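Side-chain contacts in caltubin, EF-hand (Lymnaea stagnalis, PDB 6VAN), which probably binds calcium through four EF-hand loops, each of which holds a strontium ion in this crystal: residues V95-L100 with D116-Y121; D53-G56 with I60-V63; D126-G131 with L135-T140. All blocks are in the same frame, centred on the assembly; numbering follows the deposited sequence. Where two conformers were deposited one is given.

Interaction 1: V95-L100 with D116-Y121; sequences VTEAEL and DTVQGY. With SR (strontium ion), chain E; SR (strontium ion), chain H.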
loop_
_atom_site.group_PDB
_atom_site.type_symbol
_atom_site.label_atom_id
_atom_site.label_comp_id
_atom_site.label_asym_id
_atom_site.label_seq_id
_atom_site.Cartn_x
_atom_site.Cartn_y
_atom_site.Cartn_z
ATOM N N VAL A 95 5.417 -5.521 11.692
ATOM C CA VAL A 95 5.913 -4.236 11.129
ATOM C C VAL A 95 6.454 -3.429 12.295
ATOM O O VAL A 95 5.682 -3.048 13.167
ATOM C CB VAL A 95 4.851 -3.499 10.282
ATOM C CG1 VAL A 95 4.555 -4.293 9.016
ATOM C CG2 VAL A 95 3.553 -3.177 11.024
ATOM N N THR A 96 7.756 -3.191 12.307
ATOM C CA THR A 96 8.375 -2.419 13.389
ATOM C C THR A 96 8.188 -0.923 13.158
ATOM O O THR A 96 7.967 -0.475 12.029
ATOM C CB THR A 96 9.871 -2.687 13.498
ATOM O OG1 THR A 96 10.485 -2.235 12.310
ATOM C CG2 THR A 96 10.223 -4.137 13.690
ATOM N N GLU A 97 8.370 -0.164 14.208
ATOM C CA GLU A 97 8.375 1.286 14.081
ATOM C C GLU A 97 9.354 1.667 12.983
ATOM O O GLU A 97 8.995 2.462 12.128
ATOM C CB GLU A 97 8.744 1.909 15.415
ATOM C CG GLU A 97 8.721 3.411 15.389
ATOM C CD GLU A 97 8.937 4.028 16.748
ATOM O OE1 GLU A 97 8.101 3.789 17.631
ATOM O OE2 GLU A 97 9.926 4.748 16.896
ATOM N N ALA A 98 10.569 1.120 12.966
ATOM C CA ALA A 98 11.588 1.549 11.986
ATOM C C ALA A 98 11.168 1.181 10.561
ATOM O O ALA A 98 11.372 1.994 9.642
ATOM C CB ALA A 98 12.925 0.958 12.312
ATOM N N GLU A 99 10.600 -0.003 10.347
ATOM C CA GLU A 99 10.128 -0.401 9.002
ATOM C C GLU A 99 9.040 0.579 8.535
ATOM O O GLU A 99 9.082 1.005 7.350
ATOM C CB GLU A 99 9.545 -1.818 9.001
ATOM C CG GLU A 99 10.616 -2.890 9.064
ATOM C CD GLU A 99 10.062 -4.296 9.272
ATOM O OE1 GLU A 99 9.050 -4.476 10.011
ATOM O OE2 GLU A 99 10.669 -5.263 8.729
ATOM N N LEU A 100 8.091 0.933 9.414
ATOM C CA LEU A 100 6.976 1.825 9.032
ATOM C C LEU A 100 7.501 3.223 8.706
ATOM O O LEU A 100 6.978 3.836 7.759
ATOM C CB LEU A 100 5.954 1.840 10.154
ATOM C CG LEU A 100 5.187 0.536 10.379
ATOM C CD1 LEU A 100 4.492 0.577 11.726
ATOM C CD2 LEU A 100 4.203 0.307 9.238
ATOM N N ASP A 116 6.348 11.190 13.134
ATOM C CA ASP A 116 5.132 11.623 13.865
ATOM C C ASP A 116 3.939 10.746 13.456
ATOM O O ASP A 116 3.062 10.484 14.325
ATOM C CB ASP A 116 4.869 13.113 13.657
ATOM C CG ASP A 116 5.888 14.036 14.304
ATOM O OD1 ASP A 116 6.583 13.602 15.228
ATOM O OD2 ASP A 116 5.949 15.202 13.882
ATOM N N THR A 117 3.870 10.327 12.197
ATOM C CA THR A 117 2.798 9.423 11.736
ATOM C C THR A 117 2.922 8.088 12.473
ATOM O O THR A 117 1.900 7.538 12.948
ATOM C CB THR A 117 2.902 9.200 10.237
ATOM O OG1 THR A 117 2.806 10.462 9.562
ATOM C CG2 THR A 117 1.826 8.279 9.711
ATOM N N VAL A 118 4.099 7.528 12.502
ATOM C CA VAL A 118 4.278 6.157 13.030
ATOM C C VAL A 118 4.196 6.209 14.545
ATOM O O VAL A 118 3.513 5.356 15.138
ATOM C CB VAL A 118 5.579 5.531 12.528
ATOM C CG1 VAL A 118 5.793 4.146 13.164
ATOM C CG2 VAL A 118 5.580 5.451 11.002
ATOM N N GLN A 119 4.904 7.116 15.203
ATOM C CA GLN A 119 4.967 7.121 16.686
ATOM C C GLN A 119 3.642 7.556 17.269
ATOM O O GLN A 119 3.344 7.163 18.417
ATOM C CB GLN A 119 6.075 8.026 17.194
ATOM C CG GLN A 119 7.434 7.475 16.843
ATOM C CD GLN A 119 8.536 8.322 17.408
ATOM O OE1 GLN A 119 8.365 9.535 17.611
ATOM N NE2 GLN A 119 9.684 7.694 17.615
ATOM N N GLY A 120 2.862 8.331 16.542
ATOM C CA GLY A 120 1.548 8.742 17.035
ATOM C C GLY A 120 0.556 7.680 16.660
ATOM O O GLY A 120 0.352 6.689 17.421
ATOM N N TYR A 121 0.012 7.797 15.463
ATOM C CA TYR A 121 -1.146 7.017 14.961
ATOM C C TYR A 121 -0.819 5.518 14.924
ATOM O O TYR A 121 -1.611 4.713 15.431
ATOM C CB TYR A 121 -1.547 7.569 13.599
ATOM C CG TYR A 121 -2.547 6.783 12.787
ATOM C CD1 TYR A 121 -3.679 6.214 13.344
ATOM C CD2 TYR A 121 -2.381 6.688 11.419
ATOM C CE1 TYR A 121 -4.600 5.526 12.559
ATOM C CE2 TYR A 121 -3.291 6.021 10.621
ATOM C CZ TYR A 121 -4.397 5.423 11.190
ATOM O OH TYR A 121 -5.276 4.781 10.366
HETATM SR SR SR E . 9.295 -7.008 9.962
HETATM SR SR SR H . 3.069 7.735 21.133
HETATM O O HOH W 1 0.956 6.585 20.194
HETATM O O HOH W 2 10.761 -6.767 11.924
HETATM O O HOH W 3 4.857 5.972 20.452
#

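Interaction 2: D53-G56 with I60-V63; sequences DSNG and IDFV. With SR (strontium ion), chain D.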
loop_
_atom_site.group_PDB
_atom_site.type_symbol
_atom_site.label_atom_id
_atom_site.label_comp_id
_atom_site.label_asym_id
_atom_site.label_seq_id
_atom_site.Cartn_x
_atom_site.Cartn_y
_atom_site.Cartn_z
ATOM N N ASP A 53 -7.288 -7.371 -10.888
ATOM C CA ASP A 53 -7.342 -7.606 -12.359
ATOM C C ASP A 53 -8.614 -8.376 -12.742
ATOM O O ASP A 53 -8.491 -9.546 -13.178
ATOM C CB ASP A 53 -6.072 -8.352 -12.768
ATOM C CG ASP A 53 -5.998 -8.678 -14.242
ATOM O OD1 ASP A 53 -6.670 -7.970 -15.013
ATOM O OD2 ASP A 53 -5.212 -9.591 -14.604
ATOM N N SER A 54 -9.788 -7.748 -12.645
ATOM C CA SER A 54 -11.102 -8.403 -12.891
ATOM C C SER A 54 -11.281 -8.797 -14.369
ATOM O O SER A 54 -12.108 -9.696 -14.617
ATOM C CB SER A 54 -12.249 -7.557 -12.401
ATOM O OG SER A 54 -12.268 -6.306 -13.044
ATOM N N ASN A 55 -10.554 -8.183 -15.308
ATOM C CA ASN A 55 -10.690 -8.526 -16.756
ATOM C C ASN A 55 -9.573 -9.497 -17.163
ATOM O O ASN A 55 -9.555 -9.895 -18.338
ATOM C CB ASN A 55 -10.776 -7.280 -17.641
ATOM C CG ASN A 55 -9.535 -6.419 -17.612
ATOM O OD1 ASN A 55 -8.450 -6.872 -17.220
ATOM N ND2 ASN A 55 -9.683 -5.168 -18.001
ATOM N N GLY A 56 -8.670 -9.847 -16.242
ATOM C CA GLY A 56 -7.676 -10.918 -16.423
ATOM C C GLY A 56 -6.661 -10.621 -17.508
ATOM O O GLY A 56 -6.134 -11.593 -18.071
ATOM N N ILE A 60 -3.248 -3.675 -14.173
ATOM C CA ILE A 60 -4.287 -2.873 -13.463
ATOM C C ILE A 60 -4.732 -1.773 -14.423
ATOM O O ILE A 60 -3.920 -0.942 -14.779
ATOM C CB ILE A 60 -3.795 -2.281 -12.128
ATOM C CG1 ILE A 60 -3.274 -3.367 -11.171
ATOM C CG2 ILE A 60 -4.906 -1.450 -11.491
ATOM C CD1 ILE A 60 -2.584 -2.837 -9.940
ATOM N N ASP A 61 -6.010 -1.805 -14.809
ATOM C CA ASP A 61 -6.607 -0.829 -15.738
ATOM C C ASP A 61 -7.193 0.306 -14.899
ATOM O O ASP A 61 -7.958 0.001 -13.983
ATOM C CB ASP A 61 -7.626 -1.544 -16.603
ATOM C CG ASP A 61 -6.974 -2.656 -17.409
ATOM O OD1 ASP A 61 -6.265 -2.319 -18.369
ATOM O OD2 ASP A 61 -7.253 -3.810 -17.116
ATOM N N PHE A 62 -6.874 1.557 -15.202
ATOM C CA PHE A 62 -7.495 2.695 -14.482
ATOM C C PHE A 62 -9.015 2.516 -14.527
ATOM O O PHE A 62 -9.662 2.565 -13.500
ATOM C CB PHE A 62 -7.082 4.045 -15.048
ATOM C CG PHE A 62 -7.729 5.182 -14.314
ATOM C CD1 PHE A 62 -7.312 5.517 -13.036
ATOM C CD2 PHE A 62 -8.799 5.866 -14.859
ATOM C CE1 PHE A 62 -7.947 6.531 -12.332
ATOM C CE2 PHE A 62 -9.431 6.880 -14.150
ATOM C CZ PHE A 62 -8.987 7.220 -12.900
ATOM N N VAL A 63 -9.559 2.274 -15.714
ATOM C CA VAL A 63 -10.991 1.905 -15.848
ATOM C C VAL A 63 -11.075 0.513 -16.465
ATOM O O VAL A 63 -10.400 0.244 -17.461
ATOM C CB VAL A 63 -11.788 2.981 -16.612
ATOM C CG1 VAL A 63 -12.094 4.149 -15.702
ATOM C CG2 VAL A 63 -11.081 3.473 -17.844
HETATM SR SR SR D . -6.902 -5.715 -15.789
#

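Interaction 3: D126-G131 with L135-T140; sequences DANKDG and LDEFKT. With SR (strontium ion), chain F; EDO (1,2-ethanediol), chain K.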
loop_
_atom_site.group_PDB
_atom_site.type_symbol
_atom_site.label_atom_id
_atom_site.label_comp_id
_atom_site.label_asym_id
_atom_site.label_seq_id
_atom_site.Cartn_x
_atom_site.Cartn_y
_atom_site.Cartn_z
ATOM N N ASP A 126 -0.197 -0.457 19.123
ATOM C CA ASP A 126 0.809 -1.381 19.689
ATOM C C ASP A 126 0.375 -1.737 21.119
ATOM O O ASP A 126 0.840 -1.082 22.096
ATOM C CB ASP A 126 2.208 -0.773 19.674
ATOM C CG ASP A 126 3.292 -1.680 20.200
ATOM O OD1 ASP A 126 3.002 -2.871 20.368
ATOM O OD2 ASP A 126 4.408 -1.207 20.385
ATOM N N ALA A 127 -0.532 -2.702 21.246
ATOM C CA ALA A 127 -1.276 -2.941 22.506
ATOM C C ALA A 127 -0.335 -3.446 23.597
ATOM O O ALA A 127 -0.605 -3.136 24.773
ATOM C CB ALA A 127 -2.425 -3.873 22.268
ATOM N N ASN A 128 0.732 -4.156 23.242
ATOM C CA ASN A 128 1.698 -4.732 24.215
ATOM C C ASN A 128 2.985 -3.919 24.277
ATOM O O ASN A 128 3.910 -4.374 24.965
ATOM C CB ASN A 128 1.974 -6.221 23.953
ATOM C CG ASN A 128 2.598 -6.505 22.603
ATOM O OD1 ASN A 128 2.666 -5.637 21.730
ATOM N ND2 ASN A 128 3.038 -7.743 22.407
ATOM N N LYS A 129 3.062 -2.787 23.568
ATOM C CA LYS A 129 4.185 -1.807 23.616
ATOM C C LYS A 129 5.535 -2.484 23.321
ATOM O O LYS A 129 6.569 -2.047 23.911
ATOM C CB LYS A 129 4.194 -1.116 24.981
ATOM C CG LYS A 129 2.895 -0.405 25.341
ATOM C CD LYS A 129 2.561 0.751 24.425
ATOM C CE LYS A 129 1.314 1.503 24.842
ATOM N NZ LYS A 129 1.452 2.061 26.203
ATOM N N ASP A 130 5.577 -3.437 22.379
ATOM C CA ASP A 130 6.837 -4.136 22.036
ATOM C C ASP A 130 7.505 -3.443 20.829
ATOM O O ASP A 130 8.517 -3.963 20.368
ATOM C CB ASP A 130 6.645 -5.639 21.883
ATOM C CG ASP A 130 5.804 -6.030 20.702
ATOM O OD1 ASP A 130 5.263 -5.110 20.025
ATOM O OD2 ASP A 130 5.686 -7.245 20.452
ATOM N N GLY A 131 6.973 -2.311 20.351
ATOM C CA GLY A 131 7.620 -1.498 19.310
ATOM C C GLY A 131 7.346 -2.033 17.911
ATOM O O GLY A 131 8.026 -1.648 16.963
ATOM N N LEU A 135 -0.362 -8.378 12.581
ATOM C CA LEU A 135 -1.489 -8.113 11.677
ATOM C C LEU A 135 -2.699 -7.706 12.507
ATOM O O LEU A 135 -3.462 -6.810 12.100
ATOM C CB LEU A 135 -1.789 -9.343 10.826
ATOM C CG LEU A 135 -3.001 -9.229 9.918
ATOM C CD1 LEU A 135 -2.859 -8.121 8.875
ATOM C CD2 LEU A 135 -3.271 -10.567 9.263
ATOM N N ASP A 136 -2.921 -8.371 13.633
ATOM C CA ASP A 136 -4.132 -8.112 14.436
ATOM C C ASP A 136 -4.124 -6.702 15.053
ATOM O O ASP A 136 -5.189 -6.138 15.259
ATOM C CB ASP A 136 -4.321 -9.205 15.478
ATOM C CG ASP A 136 -5.026 -10.390 14.851
ATOM O OD1 ASP A 136 -6.188 -10.217 14.417
ATOM O OD2 ASP A 136 -4.380 -11.440 14.752
ATOM N N GLU A 137 -2.959 -6.173 15.367
ATOM C CA GLU A 137 -2.850 -4.771 15.811
ATOM C C GLU A 137 -3.019 -3.844 14.599
ATOM O O GLU A 137 -3.803 -2.869 14.667
ATOM C CB GLU A 137 -1.504 -4.555 16.474
ATOM C CG GLU A 137 -1.376 -5.219 17.840
ATOM C CD GLU A 137 0.023 -5.192 18.405
ATOM O OE1 GLU A 137 1.003 -5.342 17.638
ATOM O OE2 GLU A 137 0.166 -5.009 19.610
ATOM N N PHE A 138 -2.283 -4.115 13.538
ATOM C CA PHE A 138 -2.287 -3.266 12.333
ATOM C C PHE A 138 -3.708 -3.064 11.804
ATOM O O PHE A 138 -4.113 -1.949 11.429
ATOM C CB PHE A 138 -1.420 -3.907 11.273
ATOM C CG PHE A 138 -1.374 -3.178 9.969
ATOM C CD1 PHE A 138 -0.594 -2.048 9.832
ATOM C CD2 PHE A 138 -2.069 -3.632 8.877
ATOM C CE1 PHE A 138 -0.547 -1.377 8.620
ATOM C CE2 PHE A 138 -2.001 -2.974 7.666
ATOM C CZ PHE A 138 -1.225 -1.855 7.539
ATOM N N LYS A 139 -4.504 -4.120 11.761
ATOM C CA LYS A 139 -5.835 -4.020 11.111
ATOM C C LYS A 139 -6.716 -3.015 11.836
ATOM O O LYS A 139 -7.640 -2.477 11.195
ATOM C CB LYS A 139 -6.527 -5.390 11.070
ATOM C CG LYS A 139 -6.949 -5.904 12.427
ATOM C CD LYS A 139 -7.516 -7.308 12.423
ATOM C CE LYS A 139 -8.178 -7.587 13.756
ATOM N NZ LYS A 139 -8.402 -9.027 13.981
ATOM N N THR A 140 -6.464 -2.749 13.108
ATOM C CA THR A 140 -7.318 -1.828 13.872
ATOM C C THR A 140 -7.129 -0.402 13.363
ATOM O O THR A 140 -7.999 0.448 13.644
ATOM C CB THR A 140 -7.044 -1.850 15.377
ATOM O OG1 THR A 140 -5.777 -1.290 15.687
ATOM C CG2 THR A 140 -7.139 -3.236 15.970
HETATM SR SR SR F . 2.838 -5.170 19.414
HETATM C C1 EDO K . -11.184 -4.175 12.010
HETATM O O1 EDO K . -12.006 -3.807 13.117
HETATM C C2 EDO K . -10.984 -3.069 11.071
HETATM O O2 EDO K . -10.265 -1.975 11.646
HETATM O O HOH W 4 3.772 -7.401 18.703
HETATM O O HOH W 5 1.586 -7.699 19.911
#

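Interaction 1: V95-L100 with D116-Y121
Glu97 reaches across to helix 111-122 as an extended arm, its CG lying against Val118 CG1 at 3.8 Å and its carboxylate meeting the amide of Gln119. With CG of Glu97 anti to the backbone N, chi1 -178° sends the extended chain across Val118 to Gln119. The two polar ends are turned steeply against each other, with their planes 74° apart. Gln119 NE2 donates to Glu97 OE2 at 3.0 Å in a nearly straight bond; the acceptor lies in the amide plane, whereas the donor stands above the carboxylate plane. Beside this polar bridge, Leu100 CB packs against Val118 CG2 at 3.7 Å. The contact thus joins the exiting helix of one EF-hand to the entering helix of the next, within the paired EF-hand domain. Were Glu97 cut back to an alanine, the Gln119 amide would probably lose its carboxylate mate and Val118 CG1 the CG packed against it. At the N-terminal end of helix 97-106, Thr96 and Glu99 form a capping box: Glu99 N donates to Thr96 OG1, and Thr96 N to Glu99 OE1 at 2.9 Å. Both carboxylate oxygens of Glu99 also bind strontium, with Asp88, Asn90, Asp92 and the backbone O of Phe94.

Interaction 2: D53-G56 with I60-V63
Asn55 and Asp61 are brought together by unlike first torsions: the CG of Asn55 sits between its own backbone N and carbonyl carbon (chi1 63°), while that of Asp61 is anti to its carbonyl carbon (chi1 -60°). Both side chains are thereby directed at one strontium ion, which Asn55 OD1 and Asp61 OD2 each bind at 2.4 Å. The amide of Asn55 does double duty. Its oxygen goes to the metal, and its nitrogen, ND2, donates to Asp61 OD2 at 2.9 Å with an N-H...O angle of 151°. Asp61 OD2 lies close to the amide plane, but ND2 stands well above the carboxylate plane, the two groups being turned steeply against each other. Asp53 OD1 enters from the type I turn spanning Asp53 to Gly56 and binds the same ion at 2.4 Å. Asn57, Ala59 and Glu65 complete this EF-hand site. The second oxygen of Asp61, OD1, accepts from Gln23 NE2 in the partner EF-hand, so its carboxylate spans the metal site and the paired loop. Asp53 OD1 and Asp61 OD2 are 4.7 Å apart, and the cation between these like charges probably offsets their repulsion, consistent with a loop whose compact form depends in part on bound metal.

Interaction 3: D126-G131 with L135-T140
Glu137 and Asp126 meet at a strontium ion, the first and twelfth positions of an EF-hand loop closing on the metal together. Glu137 is bidentate, with OE1 at 2.6 Å and OE2 at 2.7 Å from the strontium, whereas Asp126 gives the ion its OD1 alone, at 2.5 Å. These two side chains run side by side in the same direction, yet their carboxylate planes are almost perpendicular, 87° apart. Asn128, which crosses Glu137 at about a right angle, adds OD1, and Asp130 adds its own OD1. Lys132 O, one close water and a second, more distant water complete the shell. The close water is held by Asp130 as well: it binds the strontium and donates to Asp130 OD2 at 2.6 Å. Outside the shell, backbone N-H groups hold the carboxylates in place. Ala127 N donates to Glu137 OE2 at 2.9 Å from above the carboxylate plane, at an N-H...O angle of 136°, and Ser134 N takes the other oxygen, OE1. Both oxygens of Glu137 therefore serve metal and backbone at once, which probably restricts rotation of the carboxylate. On Asp126 the oxygen turned from the metal, OD2, accepts from Gly131 N at 2.8 Å on its syn side, tying the middle of the loop back to its first residue. Further out, Thr140 OG1 donates to Glu137 O at 2.7 Å in the carbonyl plane.

How the interactions relate
From the N terminus, interaction 2 comes first: only three residues separate its segments, and it closes the metal loop between helices 42-52 and 62-71. Interaction 1 follows, joining 95-100 to 116-121 across a mostly helical connection and so linking two successive EF-hands. Interaction 3, again a short closure with three residues between, shuts the last loop. The three stand in series, with no nesting or crossing. Interactions 1 and 3 are neighbours, their centres about 11 Å apart, and a probable hydrogen bond from Glu97 N to Gly131 O joins them beside the paired strands 95-96 and 132-133. Interaction 2 lies about 32 Å, centre to centre, from interaction 1, on the opposite side of the chain's centre.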